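Local coordinates for mandelate racemase/muconate lactonizing enzyme family protein (Azoarcus sp., PDB 2QDE) that is of unknown specific function but belongs to the mandelate racemase/muconate lactonizing enzyme family of the enolase superfamily and carries a barium ion in its barrel domain, at residues Ile194-Asn197 with Gly198-Thr201; Ile243-Asp246 with Glu247-Glu251; Leu256-Asn260 with Lys261-Asp265; Arg282-Thr285 with Leu286-Leu289. One frame throughout, in Å; residues are numbered along the deposited sequence.

Interaction 1 (Ile194-Asn197 with Gly198-Thr201). With BA (barium ion), chain I.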
loop_
_atom_site.group_PDB
_atom_site.type_symbol
_atom_site.label_atom_id
_atom_site.label_comp_id
_atom_site.label_asym_id
_atom_site.label_seq_id
_atom_site.Cartn_x
_atom_site.Cartn_y
_atom_site.Cartn_z
ATOM N N ILE A 194 -3.774 21.510 -24.591
ATOM C CA ILE A 194 -2.938 20.885 -25.612
ATOM C C ILE A 194 -2.906 19.361 -25.522
ATOM O O ILE A 194 -3.135 18.784 -24.458
ATOM C CB ILE A 194 -1.491 21.407 -25.529
ATOM C CG1 ILE A 194 -0.909 21.119 -24.140
ATOM C CG2 ILE A 194 -1.463 22.901 -25.819
ATOM C CD1 ILE A 194 0.556 21.487 -24.001
ATOM N N ASP A 195 -2.610 18.726 -26.652
ATOM C CA ASP A 195 -2.552 17.269 -26.761
ATOM C C ASP A 195 -1.137 16.872 -27.188
ATOM O O ASP A 195 -0.640 17.351 -28.203
ATOM C CB ASP A 195 -3.567 16.812 -27.806
ATOM C CG ASP A 195 -3.758 15.309 -27.832
ATOM O OD1 ASP A 195 -2.959 14.582 -27.206
ATOM O OD2 ASP A 195 -4.712 14.853 -28.501
ATOM N N ILE A 196 -0.499 16.001 -26.409
ATOM C CA ILE A 196 0.871 15.566 -26.681
ATOM C C ILE A 196 0.949 14.202 -27.364
ATOM O O ILE A 196 1.986 13.837 -27.916
ATOM C CB ILE A 196 1.692 15.488 -25.372
ATOM C CG1 ILE A 196 1.348 16.675 -24.466
ATOM C CG2 ILE A 196 3.177 15.506 -25.684
ATOM C CD1 ILE A 196 1.614 18.035 -25.094
ATOM N N ASN A 197 -0.143 13.447 -27.314
ATOM C CA ASN A 197 -0.188 12.124 -27.929
ATOM C C ASN A 197 0.889 11.187 -27.359
ATOM O O ASN A 197 1.405 10.314 -28.064
ATOM C CB ASN A 197 -0.040 12.228 -29.459
ATOM C CG ASN A 197 -1.269 12.833 -30.131
ATOM O OD1 ASN A 197 -2.396 12.364 -29.941
ATOM N ND2 ASN A 197 -1.054 13.873 -30.928
ATOM N N GLY A 198 1.219 11.380 -26.085
ATOM C CA GLY A 198 2.193 10.536 -25.411
ATOM C C GLY A 198 3.627 10.549 -25.909
ATOM O O GLY A 198 4.371 9.586 -25.693
ATOM N N ALA A 199 4.034 11.645 -26.534
ATOM C CA ALA A 199 5.382 11.754 -27.088
ATOM C C ALA A 199 6.504 12.146 -26.119
ATOM O O ALA A 199 7.672 12.167 -26.519
ATOM C CB ALA A 199 5.365 12.737 -28.271
ATOM N N TRP A 200 6.183 12.436 -24.858
ATOM C CA TRP A 200 7.224 12.858 -23.922
ATOM C C TRP A 200 7.823 11.849 -22.946
ATOM O O TRP A 200 7.152 10.927 -22.486
ATOM C CB TRP A 200 6.735 14.050 -23.095
ATOM C CG TRP A 200 6.543 15.314 -23.875
ATOM C CD1 TRP A 200 7.097 15.627 -25.085
ATOM C CD2 TRP A 200 5.753 16.443 -23.489
ATOM N NE1 TRP A 200 6.695 16.880 -25.475
ATOM C CE2 TRP A 200 5.868 17.405 -24.514
ATOM C CE3 TRP A 200 4.956 16.735 -22.373
ATOM C CZ2 TRP A 200 5.214 18.643 -24.460
ATOM C CZ3 TRP A 200 4.303 17.971 -22.317
ATOM C CH2 TRP A 200 4.437 18.906 -23.357
ATOM N N THR A 201 9.108 12.036 -22.641
ATOM C CA THR A 201 9.776 11.204 -21.648
ATOM C C THR A 201 9.403 11.992 -20.386
ATOM O O THR A 201 8.985 13.151 -20.485
ATOM C CB THR A 201 11.327 11.182 -21.821
ATOM O OG1 THR A 201 11.849 12.509 -21.683
ATOM C CG2 THR A 201 11.711 10.640 -23.197
HETATM BA BA BA I . -4.626 12.139 -28.192
#
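The metal site of the enolase-type barrel begins here, at the end of strand 192-195, where Asp195 and, in the type I' turn from Ile196 to Ala199 that follows, Asn197 bind the barium ion, and where Ile196 lies against Trp200. The turn is closed by a weak hydrogen bond from Ala199 N to Ile196 O (3.3 Å), with Asn197 and Gly198, both at positive phi, at its corners. Asp195 binds the barium with both carboxylate oxygens, OD2 at 2.7 Å and OD1 more loosely at 3.1 Å. Asp195 OD1 also closes an Asx turn, accepting from Asn197 N (3.0 Å), which comes from above the carboxylate plane. Asn197 adds a third ligand atom, OD1, 2.8 Å from the metal. Lys165 donates to Asp195 OD2, and Glu221 and Asp246 complete the protein ligands.

On the apolar side, Ile196 and Trp200 cross at about a right angle. The CG2 branch of Ile196, anti to its own backbone N, reaches over the indole as a CH-pi contact, while CG1 carries CD1 farther along the same face. Helix 202-212 also packs on the tryptophan, through Ala205, Thr208 and Ile209. The CG2 methyl stands 3.5 Å from the centroid of the five-membered ring, 14° off the normal, and CD1 comes to 3.4 Å from CH2 of the six-membered ring.

Interaction 2 (Ile243-Asp246 with Glu247-Glu251). With BA (barium ion), chain I.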
loop_
_atom_site.group_PDB
_atom_site.type_symbol
_atom_site.label_atom_id
_atom_site.label_comp_id
_atom_site.label_asym_id
_atom_site.label_seq_id
_atom_site.Cartn_x
_atom_site.Cartn_y
_atom_site.Cartn_z
ATOM N N ILE A 243 -3.960 16.685 -15.703
ATOM C CA ILE A 243 -3.421 15.740 -16.668
ATOM C C ILE A 243 -4.531 14.766 -17.072
ATOM O O ILE A 243 -5.047 14.030 -16.228
ATOM C CB ILE A 243 -2.252 14.937 -16.057
ATOM C CG1 ILE A 243 -1.175 15.890 -15.519
ATOM C CG2 ILE A 243 -1.681 13.978 -17.088
ATOM C CD1 ILE A 243 -0.547 16.786 -16.569
ATOM N N TYR A 244 -4.895 14.770 -18.354
ATOM C CA TYR A 244 -5.941 13.887 -18.875
ATOM C C TYR A 244 -5.341 12.707 -19.636
ATOM O O TYR A 244 -4.277 12.831 -20.244
ATOM C CB TYR A 244 -6.879 14.657 -19.810
ATOM C CG TYR A 244 -7.970 15.438 -19.106
ATOM C CD1 TYR A 244 -7.698 16.206 -17.970
ATOM C CD2 TYR A 244 -9.270 15.440 -19.605
ATOM C CE1 TYR A 244 -8.698 16.959 -17.352
ATOM C CE2 TYR A 244 -10.276 16.187 -18.996
ATOM C CZ TYR A 244 -9.983 16.944 -17.873
ATOM O OH TYR A 244 -10.983 17.677 -17.280
ATOM N N ALA A 245 -6.038 11.573 -19.619
ATOM C CA ALA A 245 -5.563 10.379 -20.301
ATOM C C ALA A 245 -6.407 10.020 -21.524
ATOM O O ALA A 245 -7.636 10.015 -21.456
ATOM C CB ALA A 245 -5.552 9.211 -19.334
ATOM N N ASP A 246 -5.744 9.734 -22.641
ATOM C CA ASP A 246 -6.439 9.326 -23.857
ATOM C C ASP A 246 -5.923 7.936 -24.188
ATOM O O ASP A 246 -6.558 6.932 -23.859
ATOM C CB ASP A 246 -6.146 10.282 -25.017
ATOM C CG ASP A 246 -6.761 9.817 -26.334
ATOM O OD1 ASP A 246 -7.455 8.773 -26.362
ATOM O OD2 ASP A 246 -6.547 10.508 -27.353
ATOM N N GLU A 247 -4.750 7.887 -24.812
ATOM C CA GLU A 247 -4.138 6.623 -25.176
ATOM C C GLU A 247 -4.067 5.649 -23.999
ATOM O O GLU A 247 -4.245 4.450 -24.183
ATOM C CB GLU A 247 -2.736 6.854 -25.756
ATOM C CG GLU A 247 -2.737 7.404 -27.180
ATOM C CD GLU A 247 -2.810 8.924 -27.250
ATOM O OE1 GLU A 247 -3.372 9.560 -26.330
ATOM O OE2 GLU A 247 -2.302 9.483 -28.246
ATOM N N SER A 248 -3.810 6.161 -22.797
ATOM C CA SER A 248 -3.726 5.309 -21.613
ATOM C C SER A 248 -5.070 4.687 -21.240
ATOM O O SER A 248 -5.112 3.600 -20.664
ATOM C CB SER A 248 -3.195 6.096 -20.412
ATOM O OG SER A 248 -1.847 6.481 -20.612
ATOM N N ALA A 249 -6.159 5.380 -21.573
ATOM C CA ALA A 249 -7.511 4.914 -21.263
ATOM C C ALA A 249 -8.168 4.190 -22.431
ATOM O O ALA A 249 -9.010 4.759 -23.135
ATOM C CB ALA A 249 -8.378 6.089 -20.839
ATOM N N GLN A 250 -7.801 2.929 -22.626
ATOM C CA GLN A 250 -8.366 2.152 -23.719
ATOM C C GLN A 250 -9.277 1.010 -23.263
ATOM O O GLN A 250 -10.436 0.919 -23.680
ATOM C CB GLN A 250 -7.233 1.598 -24.585
ATOM C CG GLN A 250 -7.694 0.723 -25.729
ATOM C CD GLN A 250 -6.531 0.138 -26.495
ATOM O OE1 GLN A 250 -5.703 0.871 -27.043
ATOM N NE2 GLN A 250 -6.455 -1.183 -26.535
ATOM N N GLU A 251 -8.753 0.140 -22.411
ATOM C CA GLU A 251 -9.517 -1.002 -21.919
ATOM C C GLU A 251 -10.095 -0.747 -20.530
ATOM O O GLU A 251 -9.629 0.137 -19.805
ATOM C CB GLU A 251 -8.625 -2.247 -21.861
ATOM C CG GLU A 251 -7.907 -2.601 -23.168
ATOM C CD GLU A 251 -8.858 -2.909 -24.318
ATOM O OE1 GLU A 251 -10.019 -3.284 -24.058
ATOM O OE2 GLU A 251 -8.433 -2.791 -25.488
HETATM BA BA BA I . -4.626 12.139 -28.192
#
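After strand 243-245 the chain folds into a type I turn from Asp246 to Ala249, closed by Ala249 N donating to Asp246 O (2.8 Å). Asp246, at the start of the turn, sends its carboxylate to the metal: with CG anti to the backbone N (chi1 175°), OD2 lies 2.7 Å from the barium ion. Its other oxygen, OD1, is gripped by a salt bridge to Lys273 and a hydrogen bond with Tyr57, which, with the metal bond on OD2, probably fix the rotation of the group.

Glu247 is bent at chi2 (87°), which brings its carboxylate back across the Asp246 side chain at a slant, the two planes 54° apart. Its OE1 packs 3.2 Å from Asp246 CB and, though buried, has no polar partner in the model, whereas OE2 stands 3.5 Å from the barium and is not among its ligands. Farther on, Gln250 NE2 gives a nearly straight bond to Glu251 OE2 (2.8 Å), which lies almost in the amide plane.

Small side chains meet across the turn: Ala245 CB lies 4.1 Å from Ser248 CB, and Ser248 OG turns to Gln222 and Ala226. Strand 243-245 runs between strands 220-221 and 266-269 of the barrel; Ala249 packs on Leu255 and Ile258 of helix 252-261, while Ser248 touches Leu229 of helix 229-236.

Interaction 3 (Leu256-Asn260 with Lys261-Asp265); sequences LAIIN and KGAAD
Ile258 turns its CG2 methyl toward two alanines that follow the helix end, meeting Ala264 CB at 3.8 Å and Ala263 CB at 4.3 Å. This branch lies anti to the backbone N of Ile258, beside the carbonyl carbon, and therefore faces the departing chain. The CG1 branch lies beside the backbone N instead, and the residue as a whole also packs on Ala245 and Ala249 and on Leu229 of helix 229-236. Lys261 behaves differently: CB and CG lie alongside the carbonyl oxygen of Ala257, one turn back, with CG 3.3 Å from Ala257 O. Beyond this its chain is extended until chi4, where it bends to bring NZ into a long, weak ion pair with Asp230.

The backbone brings the two alanines round to Ile258. Lys261 N still makes the helical bond to Ala257 O (2.8 Å). Gly262 then leaves helical geometry with positive phi (59°), and the chain doubles back so that Ala263 N donates nearly straight to Ile258 O (3.1 Å, 170°) in the carbonyl plane. A water also donates to Ile258 O and accepts from Ala264 N, bridging the last helical turn to the loop that leads into strand 266-269. With the weak bond from Gly262 N to Ile259 O (3.4 Å), the glycine at positive phi and the bond from Ala263 N back to Ile258 O make a Schellman-like end to helix 252-261, at a helix-to-strand return of the barrel.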
loop_
_atom_site.group_PDB
_atom_site.type_symbol
_atom_site.label_atom_id
_atom_site.label_comp_id
_atom_site.label_asym_id
_atom_site.label_seq_id
_atom_site.Cartn_x
_atom_site.Cartn_y
_atom_site.Cartn_z
ATOM N N LEU A 256 -9.335 1.016 -14.675
ATOM C CA LEU A 256 -9.219 0.588 -13.283
ATOM C C LEU A 256 -7.840 0.980 -12.755
ATOM O O LEU A 256 -7.717 1.546 -11.671
ATOM C CB LEU A 256 -9.403 -0.929 -13.167
ATOM C CG LEU A 256 -9.115 -1.516 -11.781
ATOM C CD1 LEU A 256 -9.998 -0.848 -10.745
ATOM C CD2 LEU A 256 -9.348 -3.015 -11.801
ATOM N N ALA A 257 -6.805 0.685 -13.534
ATOM C CA ALA A 257 -5.448 1.020 -13.125
ATOM C C ALA A 257 -5.298 2.534 -13.002
ATOM O O ALA A 257 -4.585 3.025 -12.120
ATOM C CB ALA A 257 -4.434 0.464 -14.128
ATOM N N ILE A 258 -5.977 3.276 -13.872
ATOM C CA ILE A 258 -5.889 4.726 -13.823
ATOM C C ILE A 258 -6.465 5.287 -12.530
ATOM O O ILE A 258 -5.863 6.162 -11.913
ATOM C CB ILE A 258 -6.607 5.382 -15.025
ATOM C CG1 ILE A 258 -5.810 5.117 -16.306
ATOM C CG2 ILE A 258 -6.751 6.881 -14.796
ATOM C CD1 ILE A 258 -6.505 5.575 -17.577
ATOM N N ILE A 259 -7.624 4.796 -12.106
ATOM C CA ILE A 259 -8.191 5.321 -10.877
ATOM C C ILE A 259 -7.396 4.812 -9.664
ATOM O O ILE A 259 -7.242 5.533 -8.679
ATOM C CB ILE A 259 -9.714 4.983 -10.737
ATOM C CG1 ILE A 259 -9.925 3.707 -9.942
ATOM C CG2 ILE A 259 -10.355 4.850 -12.099
ATOM C CD1 ILE A 259 -10.339 3.987 -8.521
ATOM N N ASN A 260 -6.867 3.590 -9.744
ATOM C CA ASN A 260 -6.091 3.045 -8.634
ATOM C C ASN A 260 -4.763 3.766 -8.438
ATOM O O ASN A 260 -4.339 3.991 -7.309
ATOM C CB ASN A 260 -5.819 1.550 -8.818
ATOM C CG ASN A 260 -7.052 0.703 -8.587
ATOM O OD1 ASN A 260 -7.936 1.078 -7.821
ATOM N ND2 ASN A 260 -7.108 -0.453 -9.235
ATOM N N LYS A 261 -4.105 4.118 -9.533
ATOM C CA LYS A 261 -2.826 4.809 -9.457
ATOM C C LYS A 261 -2.976 6.329 -9.404
ATOM O O LYS A 261 -1.993 7.040 -9.211
ATOM C CB LYS A 261 -1.955 4.436 -10.660
ATOM C CG LYS A 261 -1.557 2.963 -10.742
ATOM C CD LYS A 261 -0.718 2.705 -11.983
ATOM C CE LYS A 261 -0.306 1.233 -12.120
ATOM N NZ LYS A 261 0.629 0.797 -11.041
ATOM N N GLY A 262 -4.196 6.829 -9.576
ATOM C CA GLY A 262 -4.396 8.269 -9.571
ATOM C C GLY A 262 -3.538 8.864 -10.678
ATOM O O GLY A 262 -2.725 9.763 -10.446
ATOM N N ALA A 263 -3.725 8.351 -11.891
ATOM C CA ALA A 263 -2.943 8.789 -13.041
ATOM C C ALA A 263 -3.610 9.845 -13.922
ATOM O O ALA A 263 -3.011 10.297 -14.898
ATOM C CB ALA A 263 -2.564 7.576 -13.890
ATOM N N ALA A 264 -4.836 10.246 -13.595
ATOM C CA ALA A 264 -5.510 11.228 -14.434
ATOM C C ALA A 264 -6.548 12.092 -13.741
ATOM O O ALA A 264 -7.166 11.678 -12.766
ATOM C CB ALA A 264 -6.150 10.525 -15.635
ATOM N N ASP A 265 -6.740 13.292 -14.282
ATOM C CA ASP A 265 -7.712 14.256 -13.774
ATOM C C ASP A 265 -8.925 14.310 -14.704
ATOM O O ASP A 265 -9.917 14.979 -14.419
ATOM C CB ASP A 265 -7.072 15.641 -13.691
ATOM C CG ASP A 265 -5.937 15.693 -12.688
ATOM O OD1 ASP A 265 -6.209 15.455 -11.493
ATOM O OD2 ASP A 265 -4.780 15.965 -13.095
HETATM O O HOH W 1 -6.846 9.183 -11.535
#

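Interaction 4 (Arg282-Thr285 with Leu286-Leu289)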
loop_
_atom_site.group_PDB
_atom_site.type_symbol
_atom_site.label_atom_id
_atom_site.label_comp_id
_atom_site.label_asym_id
_atom_site.label_seq_id
_atom_site.Cartn_x
_atom_site.Cartn_y
_atom_site.Cartn_z
ATOM N N ARG A 282 -19.699 0.442 -21.538
ATOM C CA ARG A 282 -19.038 -0.175 -20.392
ATOM C C ARG A 282 -17.911 0.755 -19.925
ATOM O O ARG A 282 -17.741 1.000 -18.736
ATOM C CB ARG A 282 -18.483 -1.548 -20.785
ATOM C CG ARG A 282 -19.570 -2.546 -21.202
ATOM C CD ARG A 282 -18.982 -3.875 -21.651
ATOM N NE ARG A 282 -20.025 -4.830 -22.020
ATOM C CZ ARG A 282 -19.810 -5.964 -22.684
ATOM N NH1 ARG A 282 -18.583 -6.302 -23.061
ATOM N NH2 ARG A 282 -20.830 -6.761 -22.978
ATOM N N TRP A 283 -17.161 1.269 -20.891
ATOM C CA TRP A 283 -16.049 2.191 -20.662
ATOM C C TRP A 283 -16.554 3.400 -19.860
ATOM O O TRP A 283 -15.926 3.835 -18.890
ATOM C CB TRP A 283 -15.529 2.655 -22.024
ATOM C CG TRP A 283 -14.165 3.294 -22.066
ATOM C CD1 TRP A 283 -13.016 2.719 -22.522
ATOM C CD2 TRP A 283 -13.842 4.661 -21.779
ATOM N NE1 TRP A 283 -12.003 3.642 -22.558
ATOM C CE2 TRP A 283 -12.479 4.844 -22.107
ATOM C CE3 TRP A 283 -14.573 5.750 -21.287
ATOM C CZ2 TRP A 283 -11.828 6.080 -21.959
ATOM C CZ3 TRP A 283 -13.926 6.981 -21.141
ATOM C CH2 TRP A 283 -12.570 7.133 -21.477
ATOM N N LEU A 284 -17.703 3.926 -20.276
ATOM C CA LEU A 284 -18.310 5.084 -19.633
ATOM C C LEU A 284 -18.870 4.756 -18.248
ATOM O O LEU A 284 -19.142 5.652 -17.449
ATOM C CB LEU A 284 -19.394 5.678 -20.546
ATOM C CG LEU A 284 -18.830 6.376 -21.797
ATOM C CD1 LEU A 284 -19.954 6.844 -22.706
ATOM C CD2 LEU A 284 -17.959 7.556 -21.378
ATOM N N THR A 285 -19.049 3.472 -17.966
ATOM C CA THR A 285 -19.527 3.057 -16.651
ATOM C C THR A 285 -18.369 3.253 -15.677
ATOM O O THR A 285 -18.542 3.757 -14.567
ATOM C CB THR A 285 -19.944 1.577 -16.645
ATOM O OG1 THR A 285 -21.104 1.417 -17.465
ATOM C CG2 THR A 285 -20.259 1.108 -15.227
ATOM N N LEU A 286 -17.177 2.852 -16.107
ATOM C CA LEU A 286 -15.995 3.018 -15.271
ATOM C C LEU A 286 -15.693 4.507 -15.106
ATOM O O LEU A 286 -15.282 4.942 -14.031
ATOM C CB LEU A 286 -14.796 2.295 -15.896
ATOM C CG LEU A 286 -14.538 0.865 -15.408
ATOM C CD1 LEU A 286 -15.808 0.016 -15.475
ATOM C CD2 LEU A 286 -13.445 0.250 -16.259
ATOM N N ALA A 287 -15.909 5.286 -16.164
ATOM C CA ALA A 287 -15.668 6.731 -16.119
ATOM C C ALA A 287 -16.591 7.376 -15.086
ATOM O O ALA A 287 -16.182 8.266 -14.341
ATOM C CB ALA A 287 -15.909 7.355 -17.493
ATOM N N ARG A 288 -17.840 6.917 -15.060
ATOM C CA ARG A 288 -18.840 7.417 -14.119
ATOM C C ARG A 288 -18.426 7.095 -12.686
ATOM O O ARG A 288 -18.527 7.932 -11.794
ATOM C CB ARG A 288 -20.199 6.779 -14.422
ATOM C CG ARG A 288 -21.234 6.923 -13.318
ATOM C CD ARG A 288 -22.444 6.046 -13.596
ATOM N NE ARG A 288 -23.255 6.545 -14.703
ATOM C CZ ARG A 288 -24.056 7.606 -14.624
ATOM N NH1 ARG A 288 -24.157 8.282 -13.486
ATOM N NH2 ARG A 288 -24.757 7.993 -15.681
ATOM N N LEU A 289 -17.957 5.870 -12.481
ATOM C CA LEU A 289 -17.515 5.418 -11.169
ATOM C C LEU A 289 -16.338 6.268 -10.685
ATOM O O LEU A 289 -16.185 6.511 -9.483
ATOM C CB LEU A 289 -17.098 3.945 -11.243
ATOM C CG LEU A 289 -16.440 3.342 -10.000
ATOM C CD1 LEU A 289 -17.441 3.282 -8.857
ATOM C CD2 LEU A 289 -15.922 1.952 -10.334
HETATM O O HOH W 2 -22.021 5.493 -17.101
#
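This is an intrahelical contact one turn deep in helix 277-290, an outer helix of the TIM-barrel domain that joins strand 266-269 to strand 294-296, with Trp283 and Leu284 meeting Ala287 on its inner side. Consecutive i to i+4 bonds hold the turn: Leu286 N to Arg282 O, Ala287 N to Trp283 O (3.1 Å), Arg288 N to Leu284 O, and Leu289 N to Thr285 O. Trp283, with CG anti to its backbone N, swings its six-membered ring along the helix so that CZ3 lies 4.2 Å from Ala287 CB. Leu284 CD2 meets the same Ala287 methyl at 4.4 Å. The three side chains press against Val294 of the barrel wall.

Another side of the helix packs on a fifth subunit, where Arg282 comes close to Arg288 of that neighbouring subunit, and Arg288 to its Arg282; salt bridges to Glu87 and Asp317, respectively, probably offset that proximity. Thr285 OG1 turns back to Gln281 O. Arg288 bends at chi3 (-71°), and a water spans the gap to the backbone, accepting from Arg288 NE (2.9 Å) and donating weakly to Leu284 O.

The four contacts follow one another along the barrel domain, none nested in another. Interactions 1 and 2 lie at the C-terminal ends of strands 192-195 and 243-245 of one sheet, with centres about 12 Å apart; they share the barium ion and touch through Asn197 and Glu247. Interaction 3 closes the helix after interaction 2, centres about 10 Å apart, and a probable hydrogen bond joins Ile243 O to Asp265 N. In interaction 4, Trp283 NE1 probably donates to Ala249 O of interaction 2, joining the metal loop to an outer helix. Interactions 3 and 4, centres about 13 Å apart, both reach the fifth subunit, so their two helices share an interface with that neighbouring copy.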